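Local coordinates for protein dehalogenase-like hydrolase (Ralstonia solanacearum, PDB 3UMB) that probably hydrolyses small (S)-2-haloalkanoic acids to the corresponding (R)-2-hydroxyalkanoic acids, releasing halide, as an L-2-haloacid dehalogenase of the HAD-like superfamily, at residues S3-V8 with A172-F177. Sequence-based numbering, arbitrary orientation.
Sequences SIRAVV and AAQILF
V7 and V8 pair in parallel with L176 and F177, the strand axes 24° apart, through a ladder in which L176 N donates to A6 O (2.8 Å) and V8 N to L176 O (2.8 Å). Ahead of it, next to the 3-10 turn 172-174, R5 N makes a short, nearly straight hydrogen bond to Q174 O (2.6 Å). The side chains of R5 and Q174 run alongside each other, with Q174 OE1 above the centre of the guanidinium, 3.2 Å from R5 CZ, and the two planes 60° apart; neither NE nor NH1 points an N-H at this oxygen well enough for a hydrogen bond. On one face of the sheet L176 CB meets I4 CG2 (3.8 Å) and V7 CG2 (3.9 Å); I4 CG2 gets there by standing anti to its own backbone N. On the other face V8 CG2 packs against I175 CG2 (3.6 Å), beside A6. Helix 163-168 packs on this second face: F168 touches A6, V8 and I175, and A164 touches V8, while helix 219-227 packs on L176. Strands 6-9 and 175-179 are the two middle strands of the six-stranded parallel sheet of the Rossmann-like HAD core, flanked by strands 118-122 and 194-198.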
loop_
_atom_site.group_PDB
_atom_site.type_symbol
_atom_site.label_atom_id
_atom_site.label_comp_id
_atom_site.label_asym_id
_atom_site.label_seq_id
_atom_site.Cartn_x
_atom_site.Cartn_y
_atom_site.Cartn_z
ATOM N N SER A 3 -9.349 24.574 -19.217
ATOM C CA SER A 3 -9.794 25.564 -18.197
ATOM C C SER A 3 -10.312 24.990 -16.863
ATOM O O SER A 3 -11.336 24.291 -16.839
ATOM C CB SER A 3 -10.920 26.427 -18.779
ATOM O OG SER A 3 -10.461 27.219 -19.854
ATOM N N ILE A 4 -9.648 25.327 -15.754
ATOM C CA ILE A 4 -10.116 24.922 -14.410
ATOM C C ILE A 4 -11.416 25.629 -14.118
ATOM O O ILE A 4 -11.503 26.829 -14.316
ATOM C CB ILE A 4 -9.143 25.359 -13.299
ATOM C CG1 ILE A 4 -7.764 24.750 -13.521
ATOM C CG2 ILE A 4 -9.670 25.015 -11.915
ATOM C CD1 ILE A 4 -6.627 25.784 -13.393
ATOM N N ARG A 5 -12.415 24.894 -13.645
ATOM C CA ARG A 5 -13.680 25.485 -13.242
ATOM C C ARG A 5 -14.107 25.151 -11.828
ATOM O O ARG A 5 -15.209 25.517 -11.421
ATOM C CB ARG A 5 -14.777 25.074 -14.216
ATOM C CG ARG A 5 -14.329 25.205 -15.667
ATOM C CD ARG A 5 -15.359 25.881 -16.522
ATOM N NE ARG A 5 -16.611 25.138 -16.489
ATOM C CZ ARG A 5 -17.435 24.990 -17.523
ATOM N NH1 ARG A 5 -18.551 24.268 -17.367
ATOM N NH2 ARG A 5 -17.155 25.541 -18.708
ATOM N N ALA A 6 -13.225 24.470 -11.100
ATOM C CA ALA A 6 -13.446 24.021 -9.734
ATOM C C ALA A 6 -12.128 23.469 -9.164
ATOM O O ALA A 6 -11.215 23.098 -9.889
ATOM C CB ALA A 6 -14.572 22.975 -9.671
ATOM N N VAL A 7 -12.005 23.440 -7.857
ATOM C CA VAL A 7 -10.754 23.002 -7.253
ATOM C C VAL A 7 -11.121 22.144 -6.063
ATOM O O VAL A 7 -11.875 22.576 -5.187
ATOM C CB VAL A 7 -9.857 24.214 -6.855
ATOM C CG1 VAL A 7 -8.537 23.787 -6.168
ATOM C CG2 VAL A 7 -9.571 25.091 -8.119
ATOM N N VAL A 8 -10.612 20.917 -6.058
ATOM C CA VAL A 8 -10.918 19.944 -4.998
ATOM C C VAL A 8 -9.629 19.580 -4.226
ATOM O O VAL A 8 -8.578 19.398 -4.832
ATOM C CB VAL A 8 -11.603 18.677 -5.590
ATOM C CG1 VAL A 8 -11.781 17.596 -4.529
ATOM C CG2 VAL A 8 -12.969 19.068 -6.216
ATOM N N ALA A 172 -13.730 15.787 -15.169
ATOM C CA ALA A 172 -12.421 15.762 -14.482
ATOM C C ALA A 172 -11.425 16.816 -15.027
ATOM O O ALA A 172 -10.740 17.503 -14.251
ATOM C CB ALA A 172 -11.807 14.363 -14.598
ATOM N N ALA A 173 -11.351 16.939 -16.350
ATOM C CA ALA A 173 -10.370 17.858 -16.975
ATOM C C ALA A 173 -10.520 19.298 -16.510
ATOM O O ALA A 173 -9.547 20.066 -16.527
ATOM C CB ALA A 173 -10.429 17.788 -18.473
ATOM N N GLN A 174 -11.709 19.650 -16.049
ATOM C CA GLN A 174 -11.975 21.020 -15.628
ATOM C C GLN A 174 -11.944 21.218 -14.110
ATOM O O GLN A 174 -12.315 22.282 -13.624
ATOM C CB GLN A 174 -13.355 21.462 -16.173
ATOM C CG GLN A 174 -13.425 21.495 -17.717
ATOM C CD GLN A 174 -14.855 21.684 -18.254
ATOM O OE1 GLN A 174 -15.731 22.249 -17.575
ATOM N NE2 GLN A 174 -15.087 21.208 -19.489
ATOM N N ILE A 175 -11.554 20.192 -13.361
ATOM C CA ILE A 175 -11.375 20.321 -11.913
ATOM C C ILE A 175 -9.879 20.303 -11.662
ATOM O O ILE A 175 -9.154 19.522 -12.269
ATOM C CB ILE A 175 -12.110 19.196 -11.137
ATOM C CG1 ILE A 175 -13.616 19.256 -11.445
ATOM C CG2 ILE A 175 -11.885 19.308 -9.626
ATOM C CD1 ILE A 175 -14.481 18.262 -10.663
ATOM N N LEU A 176 -9.405 21.228 -10.827
ATOM C CA LEU A 176 -8.035 21.153 -10.327
ATOM C C LEU A 176 -8.042 20.315 -9.049
ATOM O O LEU A 176 -8.715 20.637 -8.052
ATOM C CB LEU A 176 -7.413 22.523 -10.058
ATOM C CG LEU A 176 -5.970 22.450 -9.521
ATOM C CD1 LEU A 176 -4.989 21.806 -10.525
ATOM C CD2 LEU A 176 -5.495 23.839 -9.105
ATOM N N PHE A 177 -7.268 19.238 -9.098
ATOM C CA PHE A 177 -7.181 18.306 -7.995
ATOM C C PHE A 177 -5.887 18.563 -7.240
ATOM O O PHE A 177 -4.796 18.478 -7.802
ATOM C CB PHE A 177 -7.217 16.875 -8.519
ATOM C CG PHE A 177 -7.209 15.867 -7.428
ATOM C CD1 PHE A 177 -8.396 15.453 -6.847
ATOM C CD2 PHE A 177 -5.997 15.396 -6.907
ATOM C CE1 PHE A 177 -8.372 14.545 -5.772
ATOM C CE2 PHE A 177 -5.960 14.510 -5.852
ATOM C CZ PHE A 177 -7.144 14.052 -5.282
#